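Kallistatin (Homo sapiens, PDB 6F4V) inhibits tissue kallikrein as a secreted serpin, forming a stable equimolar complex with the protease after cleavage at its own reactive site. Local coordinates at residues P198-Y209 with F264-K274. Residues are numbered along the deposited sequence; the frame is centred on the assembly and turned at random.
Sequences PMMLQDQEHHWY and FYKKLELHLPK
Pro198 O accepts the backbone N-H of Lys274 and starts an antiparallel ladder that runs on through the Met200-Leu272 and Gln202-Leu270 hydrogen-bonded pairs. Met199, bent at both outer torsions, lays SD against the backbone of Leu272 and, 3.9 Å away, against Pro273 CD. On the other side of the sheet Met200 CE reaches Leu272 CD2. Leu201, with CG anti to the backbone N (chi1 172°), puts CD1 over the face of the His271 imidazole, 3.7 Å from its centroid; NE2 of that ring donates to the anti lone pair of Glu269 OE2, which lies in the imidazole plane. Gln202 OE1 receives His207 NE2 from above its amide plane at 2.9 Å, while its NE2 is bonded to Lys175 O.

The register then shifts by one residue around Asp203-Glu205, where a water takes the N-H of Glu205 and donates to Leu268 O. Two separate antiparallel ladders, joined through loops, thus link sheet C of the serpin fold (193-202 with 269-273) to sheet B (206-211 with 265-267), and the two segments pass between the sheets in opposite directions.

His206 sets CB over the Tyr265 ring, 3.6 Å from its centroid, while its imidazole lies over the Lys266-Lys267 peptide. His207 pairs with Lys266 through two backbone bonds and rests CB on Leu268 CD2. The Trp208 indole covers Tyr265, and Tyr265 CB stands almost on the normal of the six-membered ring of the indole, 5° off. Replacing this indole by an alanine is likely to bare that flank of Tyr265 and leave Arg221 without its cation-pi partner. Tyr209 takes Leu268 CD1 on one ring face, and its hydroxyl donates to Lys267 O at 2.8 Å. Its backbone N is bonded to the carbonyl of Phe264, whose side chain borders the bound sulfated glycan.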
ATOM      1  N   PRO A 198       9.304  14.615  17.777  1.00 33.68           N
ATOM      2  CA  PRO A 198       8.526  14.280  18.971  1.00 33.61           C
ATOM      3  C   PRO A 198       8.542  12.768  19.188  1.00 32.51           C
ATOM      4  O   PRO A 198       8.165  12.021  18.290  1.00 32.36           O
ATOM      5  CB  PRO A 198       7.111  14.787  18.667  1.00 34.24           C
ATOM      6  CG  PRO A 198       7.152  15.444  17.347  1.00 35.19           C
ATOM      7  CD  PRO A 198       8.496  15.246  16.718  1.00 35.35           C
ATOM      8  N   MET A 199       9.048  12.348  20.330  1.00 31.38           N
ATOM      9  CA  MET A 199       9.154  10.963  20.699  1.00 31.19           C
ATOM     10  C   MET A 199       8.099  10.617  21.730  1.00 31.15           C
ATOM     11  O   MET A 199       8.075  11.173  22.839  1.00 31.98           O
ATOM     12  CB  MET A 199      10.564  10.664  21.230  1.00 30.63           C
ATOM     13  CG  MET A 199      10.879   9.178  21.371  1.00 30.77           C
ATOM     14  SD  MET A 199      11.053   8.322  19.772  1.00 30.28           S
ATOM     15  CE  MET A 199      12.627   8.934  19.224  1.00 31.48           C
ATOM     16  N   MET A 200       7.221   9.698  21.355  1.00 29.25           N
ATOM     17  CA  MET A 200       6.204   9.177  22.258  1.00 29.87           C
ATOM     18  C   MET A 200       6.858   8.174  23.162  1.00 29.90           C
ATOM     19  O   MET A 200       7.846   7.542  22.774  1.00 30.23           O
ATOM     20  CB  MET A 200       5.047   8.504  21.476  1.00 28.87           C
ATOM     21  CG  MET A 200       4.568   9.374  20.350  1.00 28.72           C
ATOM     22  SD  MET A 200       3.134   8.764  19.502  1.00 29.07           S
ATOM     23  CE  MET A 200       3.866   7.316  18.691  1.00 28.55           C
ATOM     24  N   LEU A 201       6.301   8.008  24.352  1.00 31.37           N
ATOM     25  CA  LEU A 201       6.841   7.076  25.344  1.00 32.44           C
ATOM     26  C   LEU A 201       5.713   6.361  26.091  1.00 32.74           C
ATOM     27  O   LEU A 201       4.786   6.995  26.567  1.00 33.83           O
ATOM     28  CB  LEU A 201       7.716   7.836  26.342  1.00 34.47           C
ATOM     29  CG  LEU A 201       8.220   7.051  27.562  1.00 35.02           C
ATOM     30  CD1 LEU A 201       9.082   5.894  27.106  1.00 35.20           C
ATOM     31  CD2 LEU A 201       8.978   7.974  28.510  1.00 36.70           C
ATOM     32  N   GLN A 202       5.789   5.036  26.158  1.00 33.63           N
ATOM     33  CA  GLN A 202       5.006   4.246  27.087  1.00 34.88           C
ATOM     34  C   GLN A 202       5.926   3.218  27.704  1.00 35.75           C
ATOM     35  O   GLN A 202       6.804   2.715  27.040  1.00 34.77           O
ATOM     36  CB  GLN A 202       3.755   3.586  26.461  1.00 35.44           C
ATOM     37  CG  GLN A 202       3.973   2.639  25.315  1.00 35.30           C
ATOM     38  CD  GLN A 202       2.687   2.012  24.845  1.00 36.12           C
ATOM     39  OE1 GLN A 202       2.165   1.103  25.489  1.00 37.86           O
ATOM     40  NE2 GLN A 202       2.168   2.480  23.712  1.00 35.41           N
ATOM     41  N   ASP A 203       5.733   2.947  28.998  1.00 37.37           N
ATOM     42  CA  ASP A 203       6.569   1.987  29.724  1.00 38.40           C
ATOM     43  C   ASP A 203       5.846   1.093  30.746  1.00 39.82           C
ATOM     44  O   ASP A 203       6.508   0.349  31.478  1.00 41.35           O
ATOM     45  CB  ASP A 203       7.733   2.712  30.369  1.00 39.09           C
ATOM     46  CG  ASP A 203       7.286   3.798  31.355  1.00 40.21           C
ATOM     47  OD1 ASP A 203       6.094   3.875  31.707  1.00 40.72           O
ATOM     48  OD2 ASP A 203       8.134   4.603  31.754  1.00 42.10           O
ATOM     49  N   GLN A 204       4.519   1.113  30.773  1.00 41.03           N
ATOM     50  CA  GLN A 204       3.774   0.288  31.735  1.00 43.60           C
ATOM     51  C   GLN A 204       3.159  -0.951  31.115  1.00 43.39           C
ATOM     52  O   GLN A 204       2.715  -1.845  31.844  1.00 44.62           O
ATOM     53  CB  GLN A 204       2.694   1.122  32.458  1.00 45.84           C
ATOM     54  CG  GLN A 204       3.145   2.488  32.995  1.00 48.19           C
ATOM     55  CD  GLN A 204       4.182   2.439  34.110  0.60 49.18           C
ATOM     56  OE1 GLN A 204       3.965   3.005  35.173  0.69 53.00           O
ATOM     57  NE2 GLN A 204       5.316   1.799  33.866  0.50 49.92           N
ATOM     58  N   GLU A 205       3.149  -1.036  29.781  1.00 41.55           N
ATOM     59  CA  GLU A 205       2.420  -2.094  29.099  1.00 40.65           C
ATOM     60  C   GLU A 205       3.336  -3.239  28.694  1.00 37.29           C
ATOM     61  O   GLU A 205       4.527  -3.042  28.510  1.00 35.60           O
ATOM     62  CB  GLU A 205       1.767  -1.548  27.843  1.00 43.60           C
ATOM     63  CG  GLU A 205       0.797  -0.415  28.086  1.00 46.72           C
ATOM     64  CD  GLU A 205      -0.394  -0.863  28.897  1.00 49.53           C
ATOM     65  OE1 GLU A 205      -1.083  -1.812  28.462  1.00 53.34           O
ATOM     66  OE2 GLU A 205      -0.622  -0.273  29.971  1.00 55.21           O
ATOM     67  N   HIS A 206       2.757  -4.431  28.576  1.00 35.71           N
ATOM     68  CA  HIS A 206       3.422  -5.545  27.893  1.00 35.49           C
ATOM     69  C   HIS A 206       3.235  -5.343  26.401  1.00 32.17           C
ATOM     70  O   HIS A 206       2.194  -4.867  25.978  1.00 31.18           O
ATOM     71  CB  HIS A 206       2.840  -6.889  28.298  1.00 36.43           C
ATOM     72  CG  HIS A 206       3.354  -7.402  29.612  1.00 40.69           C
ATOM     73  ND1 HIS A 206       3.420  -6.620  30.743  1.00 42.75           N
ATOM     74  CD2 HIS A 206       3.832  -8.622  29.969  1.00 41.99           C
ATOM     75  CE1 HIS A 206       3.932  -7.328  31.738  1.00 43.46           C
ATOM     76  NE2 HIS A 206       4.185  -8.548  31.296  1.00 43.64           N
ATOM     77  N   HIS A 207       4.246  -5.719  25.626  1.00 31.40           N
ATOM     78  CA  HIS A 207       4.191  -5.678  24.169  1.00 30.00           C
ATOM     79  C   HIS A 207       4.753  -6.956  23.570  1.00 29.86           C
ATOM     80  O   HIS A 207       5.509  -7.671  24.239  1.00 29.14           O
ATOM     81  CB  HIS A 207       5.020  -4.485  23.691  1.00 29.83           C
ATOM     82  CG  HIS A 207       4.299  -3.189  23.792  1.00 30.45           C
ATOM     83  ND1 HIS A 207       3.403  -2.766  22.834  1.00 31.80           N
ATOM     84  CD2 HIS A 207       4.305  -2.241  24.759  1.00 30.98           C
ATOM     85  CE1 HIS A 207       2.905  -1.600  23.197  1.00 31.73           C
ATOM     86  NE2 HIS A 207       3.440  -1.257  24.357  1.00 32.78           N
ATOM     87  N   TRP A 208       4.391  -7.222  22.305  1.00 29.37           N
ATOM     88  CA  TRP A 208       4.879  -8.367  21.557  1.00 28.99           C
ATOM     89  C   TRP A 208       6.108  -7.896  20.820  1.00 28.63           C
ATOM     90  O   TRP A 208       5.990  -7.072  19.889  1.00 26.68           O
ATOM     91  CB  TRP A 208       3.820  -8.844  20.566  1.00 30.89           C
ATOM     92  CG  TRP A 208       2.643  -9.424  21.204  1.00 31.96           C
ATOM     93  CD1 TRP A 208       1.460  -8.801  21.499  1.00 33.62           C
ATOM     94  CD2 TRP A 208       2.507 -10.771  21.624  1.00 34.12           C
ATOM     95  NE1 TRP A 208       0.590  -9.697  22.081  1.00 34.59           N
ATOM     96  CE2 TRP A 208       1.211 -10.915  22.166  1.00 36.02           C
ATOM     97  CE3 TRP A 208       3.356 -11.878  21.590  1.00 35.60           C
ATOM     98  CZ2 TRP A 208       0.747 -12.137  22.693  1.00 38.24           C
ATOM     99  CZ3 TRP A 208       2.883 -13.096  22.103  1.00 37.56           C
ATOM    100  CH2 TRP A 208       1.598 -13.212  22.624  1.00 37.21           C
ATOM    101  N   TYR A 209       7.289  -8.338  21.258  1.00 27.16           N
ATOM    102  CA  TYR A 209       8.536  -7.964  20.584  1.00 27.93           C
ATOM    103  C   TYR A 209       9.624  -9.011  20.753  1.00 28.30           C
ATOM    104  O   TYR A 209       9.572  -9.839  21.659  1.00 27.10           O
ATOM    105  CB  TYR A 209       9.050  -6.580  21.045  1.00 28.11           C
ATOM    106  CG  TYR A 209       9.504  -6.543  22.502  1.00 29.87           C
ATOM    107  CD1 TYR A 209       8.573  -6.519  23.538  1.00 30.29           C
ATOM    108  CD2 TYR A 209      10.864  -6.540  22.831  1.00 30.42           C
ATOM    109  CE1 TYR A 209       8.981  -6.491  24.863  1.00 31.17           C
ATOM    110  CE2 TYR A 209      11.286  -6.522  24.153  1.00 31.00           C
ATOM    111  CZ  TYR A 209      10.329  -6.499  25.166  1.00 31.93           C
ATOM    112  OH  TYR A 209      10.726  -6.454  26.473  1.00 34.64           O
ATOM    113  N   PHE A 264       7.407 -14.028  24.169  1.00 34.18           N
ATOM    114  CA  PHE A 264       7.741 -12.756  23.524  1.00 33.81           C
ATOM    115  C   PHE A 264       6.768 -11.627  23.870  1.00 34.18           C
ATOM    116  O   PHE A 264       6.795 -10.572  23.252  1.00 33.53           O
ATOM    117  CB  PHE A 264       7.900 -12.979  22.011  1.00 33.49           C
ATOM    118  CG  PHE A 264       9.087 -13.838  21.665  1.00 34.38           C
ATOM    119  CD1 PHE A 264      10.376 -13.345  21.814  1.00 36.71           C
ATOM    120  CD2 PHE A 264       8.928 -15.129  21.204  1.00 35.66           C
ATOM    121  CE1 PHE A 264      11.485 -14.139  21.513  1.00 37.29           C
ATOM    122  CE2 PHE A 264      10.026 -15.931  20.903  1.00 36.72           C
ATOM    123  CZ  PHE A 264      11.309 -15.431  21.048  1.00 37.32           C
ATOM    124  N   TYR A 265       5.945 -11.822  24.904  1.00 33.77           N
ATOM    125  CA  TYR A 265       5.046 -10.793  25.406  1.00 33.45           C
ATOM    126  C   TYR A 265       5.579 -10.374  26.757  1.00 34.49           C
ATOM    127  O   TYR A 265       5.417 -11.091  27.739  1.00 34.75           O
ATOM    128  CB  TYR A 265       3.633 -11.337  25.489  1.00 33.39           C
ATOM    129  CG  TYR A 265       2.564 -10.351  25.871  1.00 33.88           C
ATOM    130  CD1 TYR A 265       2.156  -9.360  24.976  1.00 33.76           C
ATOM    131  CD2 TYR A 265       1.905 -10.438  27.114  1.00 35.09           C
ATOM    132  CE1 TYR A 265       1.152  -8.462  25.306  1.00 34.16           C
ATOM    133  CE2 TYR A 265       0.893  -9.546  27.456  1.00 35.73           C
ATOM    134  CZ  TYR A 265       0.521  -8.558  26.541  1.00 35.42           C
ATOM    135  OH  TYR A 265      -0.466  -7.672  26.853  1.00 35.11           O
ATOM    136  N   LYS A 266       6.258  -9.234  26.783  1.00 34.95           N
ATOM    137  CA  LYS A 266       6.998  -8.777  27.958  1.00 36.87           C
ATOM    138  C   LYS A 266       6.765  -7.296  28.170  1.00 37.62           C
ATOM    139  O   LYS A 266       6.384  -6.573  27.230  1.00 34.84           O
ATOM    140  CB  LYS A 266       8.498  -9.008  27.775  1.00 39.06           C
ATOM    141  CG  LYS A 266       8.930 -10.467  27.622  1.00 41.56           C
ATOM    142  CD  LYS A 266       8.800 -11.217  28.948  1.00 45.01           C
ATOM    143  CE  LYS A 266       9.107 -12.704  28.804  1.00 47.51           C
ATOM    144  NZ  LYS A 266      10.453 -12.905  28.204  1.00 47.97           N
ATOM    145  N   LYS A 267       7.039  -6.827  29.394  1.00 37.80           N
ATOM    146  CA  LYS A 267       7.043  -5.387  29.659  1.00 38.69           C
ATOM    147  C   LYS A 267       8.083  -4.737  28.743  1.00 35.87           C
ATOM    148  O   LYS A 267       9.127  -5.320  28.414  1.00 36.13           O
ATOM    149  CB  LYS A 267       7.277  -5.024  31.147  1.00 43.02           C
ATOM    150  CG  LYS A 267       6.949  -3.553  31.445  1.00 45.91           C
ATOM    151  CD  LYS A 267       6.903  -3.183  32.938  1.00 50.17           C
ATOM    152  CE  LYS A 267       5.475  -3.139  33.493  1.00 52.67           C
ATOM    153  NZ  LYS A 267       5.367  -2.421  34.805  1.00 55.88           N
ATOM    154  N   LEU A 268       7.727  -3.564  28.246  1.00 34.17           N
ATOM    155  CA  LEU A 268       8.577  -2.844  27.335  1.00 33.44           C
ATOM    156  C   LEU A 268       8.565  -1.362  27.632  1.00 33.34           C
ATOM    157  O   LEU A 268       7.505  -0.761  27.782  1.00 35.25           O
ATOM    158  CB  LEU A 268       8.086  -3.051  25.915  1.00 31.97           C
ATOM    159  CG  LEU A 268       8.829  -2.330  24.802  1.00 30.93           C
ATOM    160  CD1 LEU A 268      10.213  -2.897  24.676  1.00 31.62           C
ATOM    161  CD2 LEU A 268       8.096  -2.486  23.471  1.00 31.03           C
ATOM    162  N   GLU A 269       9.747  -0.776  27.633  1.00 33.03           N
ATOM    163  CA  GLU A 269       9.884   0.662  27.560  1.00 34.67           C
ATOM    164  C   GLU A 269      10.029   1.010  26.079  1.00 32.42           C
ATOM    165  O   GLU A 269      11.028   0.654  25.475  1.00 32.55           O
ATOM    166  CB  GLU A 269      11.108   1.112  28.348  1.00 35.51           C
ATOM    167  CG  GLU A 269      11.312   2.613  28.401  1.00 38.19           C
ATOM    168  CD  GLU A 269      12.714   2.958  28.908  1.00 40.89           C
ATOM    169  OE1 GLU A 269      13.176   2.260  29.833  1.00 43.74           O
ATOM    170  OE2 GLU A 269      13.375   3.873  28.372  1.00 41.25           O
ATOM    171  N   LEU A 270       9.028   1.691  25.525  1.00 31.46           N
ATOM    172  CA  LEU A 270       8.907   1.907  24.075  1.00 29.91           C
ATOM    173  C   LEU A 270       8.959   3.387  23.768  1.00 29.08           C
ATOM    174  O   LEU A 270       8.135   4.149  24.262  1.00 29.98           O
ATOM    175  CB  LEU A 270       7.574   1.329  23.573  1.00 29.31           C
ATOM    176  CG  LEU A 270       7.203   1.592  22.117  1.00 28.77           C
ATOM    177  CD1 LEU A 270       8.284   1.076  21.181  1.00 28.82           C
ATOM    178  CD2 LEU A 270       5.883   0.928  21.810  1.00 28.59           C
ATOM    179  N   HIS A 271       9.932   3.789  22.974  1.00 29.06           N
ATOM    180  CA  HIS A 271      10.039   5.148  22.480  1.00 29.67           C
ATOM    181  C   HIS A 271       9.785   5.075  21.000  1.00 28.49           C
ATOM    182  O   HIS A 271      10.532   4.398  20.291  1.00 26.83           O
ATOM    183  CB  HIS A 271      11.447   5.712  22.712  1.00 31.15           C
ATOM    184  CG  HIS A 271      11.907   5.632  24.135  1.00 33.54           C
ATOM    185  ND1 HIS A 271      12.054   6.747  24.937  1.00 36.49           N
ATOM    186  CD2 HIS A 271      12.267   4.571  24.894  1.00 34.60           C
ATOM    187  CE1 HIS A 271      12.475   6.368  26.136  1.00 36.78           C
ATOM    188  NE2 HIS A 271      12.625   5.053  26.127  1.00 35.62           N
ATOM    189  N   LEU A 272       8.755   5.769  20.528  1.00 27.55           N
ATOM    190  CA  LEU A 272       8.322   5.664  19.142  1.00 27.63           C
ATOM    191  C   LEU A 272       7.984   7.051  18.668  1.00 28.07           C
ATOM    192  O   LEU A 272       7.257   7.755  19.366  1.00 28.69           O
ATOM    193  CB  LEU A 272       7.126   4.738  19.027  1.00 27.96           C
ATOM    194  CG  LEU A 272       6.552   4.455  17.618  1.00 28.66           C
ATOM    195  CD1 LEU A 272       7.523   3.624  16.784  1.00 28.64           C
ATOM    196  CD2 LEU A 272       5.202   3.746  17.737  1.00 28.60           C
ATOM    197  N   PRO A 273       8.517   7.476  17.511  1.00 28.00           N
ATOM    198  CA  PRO A 273       8.208   8.843  17.146  1.00 28.39           C
ATOM    199  C   PRO A 273       6.772   9.039  16.731  1.00 28.27           C
ATOM    200  O   PRO A 273       6.127   8.116  16.205  1.00 25.96           O
ATOM    201  CB  PRO A 273       9.150   9.150  15.970  1.00 29.43           C
ATOM    202  CG  PRO A 273      10.063   7.980  15.847  1.00 29.83           C
ATOM    203  CD  PRO A 273       9.448   6.841  16.565  1.00 28.81           C
ATOM    204  N   LYS A 274       6.300  10.246  16.990  1.00 28.41           N
ATOM    205  CA  LYS A 274       5.098  10.779  16.384  1.00 29.60           C
ATOM    206  C   LYS A 274       5.578  11.408  15.086  1.00 30.07           C
ATOM    207  O   LYS A 274       6.492  12.236  15.106  1.00 31.28           O
ATOM    208  CB  LYS A 274       4.478  11.848  17.285  1.00 30.93           C
ATOM    209  CG  LYS A 274       3.265  12.544  16.689  1.00 32.59           C
ATOM    210  CD  LYS A 274       2.709  13.574  17.662  1.00 34.49           C
ATOM    211  CE  LYS A 274       1.567  14.356  17.031  1.00 36.89           C
ATOM    212  NZ  LYS A 274       1.031  15.356  17.994  0.69 37.68           N
TER
HETATM  213  O   HOH W   1       4.876  -0.044  27.479  1.00 36.82           O